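Local coordinates for DUF1076 domain-containing protein (Salmonella typhi, PDB 6IAI) that acts as a type III secretion effector with E3/E4 ubiquitin ligase activity that binds K48- and K63-linked diubiquitin, represented here by its N-terminal portion, at residues 31-36 with 105-110; 49-54 with 68-73; 84-89 with 99-104. All coordinates share one frame; numbering follows the deposited sequence.

The three contacts join two helices, a mixed four-stranded sheet and a connecting loop in this N-terminal portion of the effector. Interactions 1 and 3 use successive turns of helix 91-113, and their centres lie about 11 Å apart. Asn104 OD1 takes a probable hydrogen bond from Ile36 N, and Glu109 OE1 one from Val84 N. Interaction 2 sits on helix 41-53, its centre about 19 Å from that of interaction 1 and about 16 Å from that of interaction 3. Strand 66-71 connects them: Tyr68 packs on Ala105, Leu108 and Trp101, while Glu69 pairs with Ser85 and Ser87.

Interaction 1 of 3, residues 31-36 with 105-110; sequences TRDNRI and AIRLER
Arg107 reaches out from helix 91-113 across the 31-36 loop, and most of the contact is made along its chain. Its CG lies anti to the carbonyl carbon (chi1 -78°), and from there the chain runs extended to NE, past Ile36, whose side chain runs antiparallel alongside it. Ile36 CD1 comes to 4.0 Å from Arg107 CB. At the far end the guanidinium lays one face against the aliphatic start of Arg35, with Arg35 CG 3.6 Å from Arg107 NE. The two guanidinium planes stand nearly perpendicular, at 89°, and their NE atoms are 4.6 Å apart, so like charges are neighbours here. Asp33 OD2, 3.5 Å from Arg107 NH2, forms a long salt bridge that probably offsets part of this charge; Arg35 instead turns its own NH1 back to Asn34 O, at 2.9 Å. One residue on, Leu108 receives the tip of Ile36: CD1 stands 4.2 Å from Leu108 CB. Leu63 touches both residues, so this end of the contact belongs to the hydrophobic layer between sheet and helix. The loop itself is a type I turn from Thr31 to Asn34 with the left-handed Asn34 and the Thr31 N to Arg35 O bond (2.8 Å) of a G1 beta bulge, a compact reversal packed on helix 91-113.

Interaction 2 of 3, residues 49-54 with 68-73; sequences DTAIQN and YEVSNR
Asn72, which follows Ser71 on strand 66-71, lays its amide across the last turn of helix 41-53, where it meets Ala51 and Ile52. Its CG sits between the backbone N and the carbonyl carbon (chi1 78°), which directs the side chain at the helix. ND2 lies 3.6 Å from both CA and CG1 of Ile52, and the two side chains cross at about a right angle. OD1 stands 3.4 Å from Ala51 O, an approach of two acceptors that is not a bond; OD1 instead receives a weak hydrogen bond from Gly56 N, while ND2 has another weak one to Asn79 O. Two waters join the segments, the first linking backbone to backbone, the second the Asn72 amide to a helix carbonyl. One molecule lies 2.7 Å from Ala51 O and accepts from Asn72 N, and the other accepts from Asn72 ND2 at 2.9 Å and donates a longer bond to Ile52 O. These contacts belong to a helix followed by a beta hairpin: the chain leaves helix 41-53, forms antiparallel strands 59-63 and 66-71, and the second strand runs back against the helix it came from. The CA atoms come nearest at Ala51 and Ser71, 5.2 Å apart, and the Ala51 methyl group points at the strand. Its CB meets Val70 CG2 at 3.8 Å and also lies over the peptide link from Ser71 to Asn72. Val70 in turn packs on Val61 of the neighbouring strand. Ala51 O also accepts Asn54 N at 3.1 Å, an i to i+3 bond.

Interaction 3 of 3, residues 84-89 with 99-104; sequences VSFSTT and IEWQGN
The ring of Phe86 stacks face to face on the indole of Trp101. The centroids of the phenyl and the five-membered ring are 3.9 Å apart and the planes differ by 14°. CD1 of Phe86 sits above the indole, 3.5 Å from Trp101 CD2, and Phe86 CB lies over the same face, 3.4 Å from Trp101 NE1. In the other direction the phenyl extends back toward the helix, so that Trp101 CB also comes over its face in a CH-pi contact, 4.1 Å from the centroid. With CG wedged between its backbone N and carbonyl carbon (chi1 65°), Phe86 is directed onto the helix, where CE2 touches the backbone of Gln102, 3.6 Å from its N. The bent side chain of Gln102 flanks the same ring carbon at 4.1 Å from CB. At the six-membered end of the indole, Thr88 supplies CB and CG2, the latter 3.7 Å from Trp101 CZ3; its hydroxyl is hydrogen-bonded to Asp90. The indole is fixed further by a hydrogen bond from NE1 to Leu67 O and by an edge-to-face contact with Tyr68. Together these rings form an aromatic cluster where the chain running on from edge strand 83-85 passes helix 91-113, at the sheet-helix interface of an alpha+beta fold.

Interaction 1 of 3, residues 31-36 with 105-110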
loop_
_atom_site.group_PDB
_atom_site.type_symbol
_atom_site.label_atom_id
_atom_site.label_comp_id
_atom_site.label_asym_id
_atom_site.label_seq_id
_atom_site.Cartn_x
_atom_site.Cartn_y
_atom_site.Cartn_z
ATOM N N THR A 31 -4.586 -8.455 -12.206
ATOM C CA THR A 31 -4.128 -9.593 -12.997
ATOM C C THR A 31 -5.244 -10.655 -12.957
ATOM O O THR A 31 -6.037 -10.685 -11.999
ATOM C CB THR A 31 -2.798 -10.111 -12.398
ATOM O OG1 THR A 31 -1.850 -9.047 -12.360
ATOM C CG2 THR A 31 -2.185 -11.237 -13.197
ATOM N N ARG A 32 -5.296 -11.537 -13.978
ATOM C CA ARG A 32 -6.295 -12.603 -14.048
ATOM C C ARG A 32 -6.184 -13.597 -12.877
ATOM O O ARG A 32 -7.177 -14.250 -12.560
ATOM C CB ARG A 32 -6.295 -13.288 -15.425
ATOM C CG ARG A 32 -7.272 -12.588 -16.388
ATOM C CD ARG A 32 -7.077 -12.928 -17.851
ATOM N NE ARG A 32 -6.314 -11.887 -18.552
ATOM C CZ ARG A 32 -6.372 -11.650 -19.863
ATOM N NH1 ARG A 32 -7.171 -12.372 -20.645
ATOM N NH2 ARG A 32 -5.639 -10.680 -20.402
ATOM N N ASP A 33 -5.043 -13.621 -12.149
ATOM C CA ASP A 33 -4.900 -14.466 -10.960
ATOM C C ASP A 33 -5.363 -13.762 -9.636
ATOM O O ASP A 33 -5.087 -14.275 -8.539
ATOM C CB ASP A 33 -3.472 -15.033 -10.843
ATOM C CG ASP A 33 -2.353 -14.018 -10.818
ATOM O OD1 ASP A 33 -2.651 -12.806 -10.780
ATOM O OD2 ASP A 33 -1.170 -14.437 -10.812
ATOM N N ASN A 34 -6.091 -12.609 -9.753
ATOM C CA ASN A 34 -6.653 -11.844 -8.621
ATOM C C ASN A 34 -5.528 -11.197 -7.738
ATOM O O ASN A 34 -5.538 -11.260 -6.502
ATOM C CB ASN A 34 -7.649 -12.717 -7.799
ATOM C CG ASN A 34 -8.530 -11.959 -6.843
ATOM O OD1 ASN A 34 -9.021 -10.861 -7.148
ATOM N ND2 ASN A 34 -8.745 -12.539 -5.662
ATOM N N ARG A 35 -4.543 -10.611 -8.424
ATOM C CA ARG A 35 -3.397 -9.977 -7.816
ATOM C C ARG A 35 -3.184 -8.623 -8.446
ATOM O O ARG A 35 -3.643 -8.390 -9.561
ATOM C CB ARG A 35 -2.117 -10.831 -7.999
ATOM C CG ARG A 35 -2.092 -12.172 -7.286
ATOM C CD ARG A 35 -2.092 -12.069 -5.775
ATOM N NE ARG A 35 -2.097 -13.391 -5.138
ATOM C CZ ARG A 35 -3.193 -14.100 -4.880
ATOM N NH1 ARG A 35 -4.388 -13.619 -5.189
ATOM N NH2 ARG A 35 -3.101 -15.291 -4.303
ATOM N N ILE A 36 -2.470 -7.730 -7.749
ATOM C CA ILE A 36 -2.158 -6.412 -8.280
ATOM C C ILE A 36 -1.172 -6.548 -9.459
ATOM O O ILE A 36 -0.279 -7.391 -9.441
ATOM C CB ILE A 36 -1.664 -5.411 -7.177
ATOM C CG1 ILE A 36 -0.459 -5.960 -6.375
ATOM C CG2 ILE A 36 -2.819 -4.976 -6.249
ATOM C CD1 ILE A 36 0.499 -4.927 -5.808
ATOM N N ALA A 105 0.899 -8.050 -1.001
ATOM C CA ALA A 105 1.911 -7.468 -0.125
ATOM C C ALA A 105 3.315 -7.792 -0.641
ATOM O O ALA A 105 4.130 -6.872 -0.747
ATOM C CB ALA A 105 1.709 -7.945 1.308
ATOM N N ILE A 106 3.552 -9.067 -1.090
ATOM C CA ILE A 106 4.806 -9.551 -1.683
ATOM C C ILE A 106 5.111 -8.757 -2.943
ATOM O O ILE A 106 6.241 -8.299 -3.136
ATOM C CB ILE A 106 4.756 -11.098 -2.001
ATOM C CG1 ILE A 106 4.659 -12.016 -0.755
ATOM C CG2 ILE A 106 5.919 -11.531 -2.882
ATOM C CD1 ILE A 106 5.637 -11.811 0.357
ATOM N N ARG A 107 4.105 -8.625 -3.823
ATOM C CA ARG A 107 4.220 -7.942 -5.121
ATOM C C ARG A 107 4.540 -6.479 -4.955
ATOM O O ARG A 107 5.443 -5.971 -5.637
ATOM C CB ARG A 107 2.946 -8.137 -5.948
ATOM C CG ARG A 107 2.874 -9.508 -6.605
ATOM C CD ARG A 107 1.464 -9.854 -7.007
ATOM N NE ARG A 107 1.346 -11.277 -7.320
ATOM C CZ ARG A 107 1.413 -11.781 -8.541
ATOM N NH1 ARG A 107 1.568 -10.978 -9.592
ATOM N NH2 ARG A 107 1.317 -13.091 -8.726
ATOM N N LEU A 108 3.844 -5.807 -4.017
ATOM C CA LEU A 108 4.103 -4.404 -3.718
ATOM C C LEU A 108 5.553 -4.210 -3.241
ATOM O O LEU A 108 6.256 -3.346 -3.772
ATOM C CB LEU A 108 3.065 -3.827 -2.720
ATOM C CG LEU A 108 3.202 -2.336 -2.418
ATOM C CD1 LEU A 108 3.143 -1.493 -3.704
ATOM C CD2 LEU A 108 2.216 -1.903 -1.354
ATOM N N GLU A 109 6.019 -5.065 -2.308
ATOM C CA GLU A 109 7.410 -5.041 -1.805
ATOM C C GLU A 109 8.429 -5.213 -2.927
ATOM O O GLU A 109 9.364 -4.420 -3.048
ATOM C CB GLU A 109 7.604 -6.105 -0.723
ATOM C CG GLU A 109 8.729 -5.732 0.220
ATOM C CD GLU A 109 8.902 -6.699 1.357
ATOM O OE1 GLU A 109 8.120 -6.612 2.331
ATOM O OE2 GLU A 109 9.786 -7.577 1.252
ATOM N N ARG A 110 8.186 -6.193 -3.794
ATOM C CA ARG A 110 9.024 -6.496 -4.951
ATOM C C ARG A 110 9.118 -5.297 -5.872
ATOM O O ARG A 110 10.211 -4.947 -6.286
ATOM C CB ARG A 110 8.463 -7.732 -5.674
ATOM C CG ARG A 110 9.360 -8.309 -6.767
ATOM C CD ARG A 110 8.779 -9.608 -7.294
ATOM N NE ARG A 110 8.842 -10.695 -6.308
ATOM C CZ ARG A 110 7.850 -11.543 -6.035
ATOM N NH1 ARG A 110 6.684 -11.443 -6.668
ATOM N NH2 ARG A 110 8.017 -12.499 -5.131
#

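Interaction 2 of 3, residues 49-54 with 68-73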
loop_
_atom_site.group_PDB
_atom_site.type_symbol
_atom_site.label_atom_id
_atom_site.label_comp_id
_atom_site.label_asym_id
_atom_site.label_seq_id
_atom_site.Cartn_x
_atom_site.Cartn_y
_atom_site.Cartn_z
ATOM N N ASP A 49 8.948 7.956 -1.616
ATOM C CA ASP A 49 9.175 9.292 -1.039
ATOM C C ASP A 49 8.396 9.517 0.258
ATOM O O ASP A 49 8.955 10.036 1.222
ATOM C CB ASP A 49 8.853 10.407 -2.039
ATOM C CG ASP A 49 9.788 10.521 -3.239
ATOM O OD1 ASP A 49 10.858 9.850 -3.238
ATOM O OD2 ASP A 49 9.460 11.291 -4.183
ATOM N N THR A 50 7.123 9.095 0.303
ATOM C CA THR A 50 6.286 9.255 1.500
ATOM C C THR A 50 6.810 8.408 2.662
ATOM O O THR A 50 6.889 8.911 3.788
ATOM C CB THR A 50 4.801 9.022 1.170
ATOM O OG1 THR A 50 4.462 9.811 0.030
ATOM C CG2 THR A 50 3.900 9.420 2.291
ATOM N N ALA A 51 7.199 7.137 2.389
ATOM C CA ALA A 51 7.756 6.248 3.411
ATOM C C ALA A 51 9.087 6.828 3.926
ATOM O O ALA A 51 9.292 6.886 5.138
ATOM C CB ALA A 51 7.931 4.843 2.853
ATOM N N ILE A 52 9.940 7.336 3.013
ATOM C CA ILE A 52 11.205 7.967 3.369
ATOM C C ILE A 52 10.976 9.155 4.339
ATOM O O ILE A 52 11.581 9.190 5.418
ATOM C CB ILE A 52 12.033 8.363 2.107
ATOM C CG1 ILE A 52 12.624 7.114 1.427
ATOM C CG2 ILE A 52 13.156 9.345 2.495
ATOM C CD1 ILE A 52 12.956 7.291 -0.022
ATOM N N GLN A 53 10.053 10.080 3.980
ATOM C CA GLN A 53 9.715 11.258 4.792
ATOM C C GLN A 53 9.216 10.893 6.190
ATOM O O GLN A 53 9.292 11.731 7.090
ATOM C CB GLN A 53 8.693 12.166 4.072
ATOM C CG GLN A 53 9.245 12.953 2.873
ATOM C CD GLN A 53 8.159 13.364 1.873
ATOM O OE1 GLN A 53 6.936 13.209 2.090
ATOM N NE2 GLN A 53 8.583 13.814 0.701
ATOM N N ASN A 54 8.732 9.643 6.381
ATOM C CA ASN A 54 8.206 9.172 7.656
ATOM C C ASN A 54 9.254 8.374 8.482
ATOM O O ASN A 54 8.925 7.778 9.510
ATOM C CB ASN A 54 6.907 8.397 7.415
ATOM C CG ASN A 54 5.854 8.591 8.491
ATOM O OD1 ASN A 54 5.526 9.696 8.883
ATOM N ND2 ASN A 54 5.233 7.525 8.942
ATOM N N TYR A 68 -2.335 -1.792 3.125
ATOM C CA TYR A 68 -0.955 -2.255 3.249
ATOM C C TYR A 68 -0.169 -1.257 4.067
ATOM O O TYR A 68 -0.421 -0.068 3.989
ATOM C CB TYR A 68 -0.334 -2.422 1.853
ATOM C CG TYR A 68 -1.149 -3.368 0.991
ATOM C CD1 TYR A 68 -2.265 -2.915 0.284
ATOM C CD2 TYR A 68 -0.865 -4.734 0.957
ATOM C CE1 TYR A 68 -3.061 -3.793 -0.452
ATOM C CE2 TYR A 68 -1.642 -5.616 0.210
ATOM C CZ TYR A 68 -2.735 -5.140 -0.499
ATOM O OH TYR A 68 -3.515 -6.003 -1.214
ATOM N N GLU A 69 0.745 -1.746 4.902
ATOM C CA GLU A 69 1.626 -0.925 5.726
ATOM C C GLU A 69 2.976 -0.923 5.085
ATOM O O GLU A 69 3.467 -1.989 4.726
ATOM C CB GLU A 69 1.698 -1.466 7.142
ATOM C CG GLU A 69 0.339 -1.494 7.827
ATOM C CD GLU A 69 0.252 -2.233 9.148
ATOM O OE1 GLU A 69 0.975 -3.242 9.339
ATOM O OE2 GLU A 69 -0.631 -1.856 9.953
ATOM N N VAL A 70 3.533 0.267 4.815
ATOM C CA VAL A 70 4.837 0.353 4.178
ATOM C C VAL A 70 5.763 1.281 4.973
ATOM O O VAL A 70 5.346 2.309 5.503
ATOM C CB VAL A 70 4.852 0.627 2.637
ATOM C CG1 VAL A 70 3.488 0.578 1.954
ATOM C CG2 VAL A 70 5.727 1.775 2.196
ATOM N N SER A 71 7.023 0.864 5.093
ATOM C CA SER A 71 8.076 1.626 5.749
ATOM C C SER A 71 9.357 1.483 4.998
ATOM O O SER A 71 9.543 0.500 4.302
ATOM C CB SER A 71 8.257 1.212 7.215
ATOM O OG SER A 71 8.098 -0.178 7.447
ATOM N N ASN A 72 10.219 2.479 5.085
ATOM C CA ASN A 72 11.572 2.371 4.544
ATOM C C ASN A 72 12.454 1.874 5.737
ATOM O O ASN A 72 11.881 1.464 6.759
ATOM C CB ASN A 72 12.040 3.695 3.907
ATOM C CG ASN A 72 12.494 4.757 4.873
ATOM O OD1 ASN A 72 11.949 4.937 5.970
ATOM N ND2 ASN A 72 13.504 5.490 4.470
ATOM N N ARG A 73 13.806 1.875 5.628
ATOM C CA ARG A 73 14.689 1.381 6.721
ATOM C C ARG A 73 14.325 -0.063 7.094
ATOM O O ARG A 73 14.182 -0.397 8.267
ATOM C CB ARG A 73 14.633 2.315 7.971
ATOM C CG ARG A 73 15.136 3.712 7.683
ATOM C CD ARG A 73 14.965 4.636 8.839
ATOM N NE ARG A 73 15.446 5.965 8.467
ATOM C CZ ARG A 73 15.547 6.989 9.307
ATOM N NH1 ARG A 73 15.200 6.847 10.581
ATOM N NH2 ARG A 73 15.995 8.163 8.879
HETATM O O HOH W 1 8.718 4.677 6.613
HETATM O O HOH W 2 14.343 7.633 6.166
#

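Interaction 3 of 3, residues 84-89 with 99-104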
loop_
_atom_site.group_PDB
_atom_site.type_symbol
_atom_site.label_atom_id
_atom_site.label_comp_id
_atom_site.label_asym_id
_atom_site.label_seq_id
_atom_site.Cartn_x
_atom_site.Cartn_y
_atom_site.Cartn_z
ATOM N N VAL A 84 6.779 -4.266 3.282
ATOM C CA VAL A 84 5.326 -4.269 3.152
ATOM C C VAL A 84 4.759 -5.323 4.061
ATOM O O VAL A 84 5.163 -6.477 3.990
ATOM C CB VAL A 84 4.809 -4.405 1.682
ATOM C CG1 VAL A 84 3.281 -4.351 1.612
ATOM C CG2 VAL A 84 5.421 -3.335 0.776
ATOM N N SER A 85 3.827 -4.916 4.922
ATOM C CA SER A 85 3.071 -5.786 5.823
ATOM C C SER A 85 1.599 -5.373 5.774
ATOM O O SER A 85 1.233 -4.493 5.003
ATOM C CB SER A 85 3.624 -5.726 7.255
ATOM O OG SER A 85 3.695 -4.415 7.793
ATOM N N PHE A 86 0.758 -6.028 6.555
ATOM C CA PHE A 86 -0.655 -5.698 6.664
ATOM C C PHE A 86 -1.142 -6.171 8.005
ATOM O O PHE A 86 -0.589 -7.124 8.553
ATOM C CB PHE A 86 -1.512 -6.275 5.503
ATOM C CG PHE A 86 -1.606 -7.780 5.403
ATOM C CD1 PHE A 86 -2.604 -8.481 6.079
ATOM C CD2 PHE A 86 -0.721 -8.495 4.607
ATOM C CE1 PHE A 86 -2.698 -9.877 5.976
ATOM C CE2 PHE A 86 -0.809 -9.889 4.512
ATOM C CZ PHE A 86 -1.797 -10.570 5.199
ATOM N N SER A 87 -2.165 -5.507 8.546
ATOM C CA SER A 87 -2.738 -5.891 9.834
ATOM C C SER A 87 -4.207 -5.557 9.843
ATOM O O SER A 87 -4.616 -4.584 9.202
ATOM C CB SER A 87 -2.016 -5.182 10.986
ATOM O OG SER A 87 -2.317 -3.794 11.045
ATOM N N THR A 88 -4.998 -6.373 10.560
ATOM C CA THR A 88 -6.442 -6.181 10.738
ATOM C C THR A 88 -6.953 -6.816 12.039
ATOM O O THR A 88 -6.343 -7.744 12.571
ATOM C CB THR A 88 -7.253 -6.633 9.486
ATOM O OG1 THR A 88 -8.575 -6.095 9.569
ATOM C CG2 THR A 88 -7.296 -8.146 9.312
ATOM N N THR A 89 -8.090 -6.313 12.534
ATOM C CA THR A 89 -8.757 -6.865 13.717
ATOM C C THR A 89 -9.881 -7.812 13.276
ATOM O O THR A 89 -10.005 -8.888 13.868
ATOM C CB THR A 89 -9.282 -5.769 14.668
ATOM O OG1 THR A 89 -10.097 -4.842 13.940
ATOM C CG2 THR A 89 -8.167 -5.050 15.410
ATOM N N ILE A 99 -5.009 -14.782 1.699
ATOM C CA ILE A 99 -4.200 -15.279 0.589
ATOM C C ILE A 99 -3.863 -14.165 -0.401
ATOM O O ILE A 99 -2.678 -13.949 -0.641
ATOM C CB ILE A 99 -4.798 -16.540 -0.107
ATOM C CG1 ILE A 99 -4.888 -17.735 0.892
ATOM C CG2 ILE A 99 -3.958 -16.923 -1.348
ATOM C CD1 ILE A 99 -5.963 -18.838 0.502
ATOM N N GLU A 100 -4.874 -13.450 -0.958
ATOM C CA GLU A 100 -4.594 -12.370 -1.920
ATOM C C GLU A 100 -3.888 -11.204 -1.269
ATOM O O GLU A 100 -3.037 -10.591 -1.906
ATOM C CB GLU A 100 -5.835 -11.894 -2.710
ATOM C CG GLU A 100 -6.957 -11.335 -1.868
ATOM C CD GLU A 100 -7.893 -10.386 -2.586
ATOM O OE1 GLU A 100 -9.116 -10.526 -2.384
ATOM O OE2 GLU A 100 -7.420 -9.510 -3.344
ATOM N N TRP A 101 -4.241 -10.915 -0.004
ATOM C CA TRP A 101 -3.643 -9.852 0.770
ATOM C C TRP A 101 -2.122 -10.048 0.863
ATOM O O TRP A 101 -1.371 -9.146 0.483
ATOM C CB TRP A 101 -4.287 -9.808 2.153
ATOM C CG TRP A 101 -4.381 -8.439 2.742
ATOM C CD1 TRP A 101 -3.640 -7.343 2.398
ATOM C CD2 TRP A 101 -5.203 -8.037 3.848
ATOM N NE1 TRP A 101 -3.990 -6.270 3.184
ATOM C CE2 TRP A 101 -4.933 -6.672 4.098
ATOM C CE3 TRP A 101 -6.149 -8.698 4.657
ATOM C CZ2 TRP A 101 -5.579 -5.952 5.117
ATOM C CZ3 TRP A 101 -6.804 -7.980 5.653
ATOM C CH2 TRP A 101 -6.514 -6.622 5.876
ATOM N N GLN A 102 -1.675 -11.264 1.279
ATOM C CA GLN A 102 -0.262 -11.662 1.382
ATOM C C GLN A 102 0.483 -11.617 0.045
ATOM O O GLN A 102 1.605 -11.098 -0.023
ATOM C CB GLN A 102 -0.132 -13.043 2.054
ATOM C CG GLN A 102 1.303 -13.522 2.334
ATOM C CD GLN A 102 2.025 -12.675 3.352
ATOM O OE1 GLN A 102 2.732 -11.718 3.010
ATOM N NE2 GLN A 102 1.853 -12.998 4.627
ATOM N N GLY A 103 -0.143 -12.146 -0.997
ATOM C CA GLY A 103 0.407 -12.166 -2.348
ATOM C C GLY A 103 0.614 -10.792 -2.925
ATOM O O GLY A 103 1.627 -10.536 -3.597
ATOM N N ASN A 104 -0.352 -9.896 -2.660
ATOM C CA ASN A 104 -0.300 -8.503 -3.101
ATOM C C ASN A 104 0.783 -7.751 -2.320
ATOM O O ASN A 104 1.517 -6.956 -2.909
ATOM C CB ASN A 104 -1.651 -7.844 -2.909
ATOM C CG ASN A 104 -2.679 -8.242 -3.919
ATOM O OD1 ASN A 104 -2.372 -8.588 -5.061
ATOM N ND2 ASN A 104 -3.925 -8.129 -3.534
#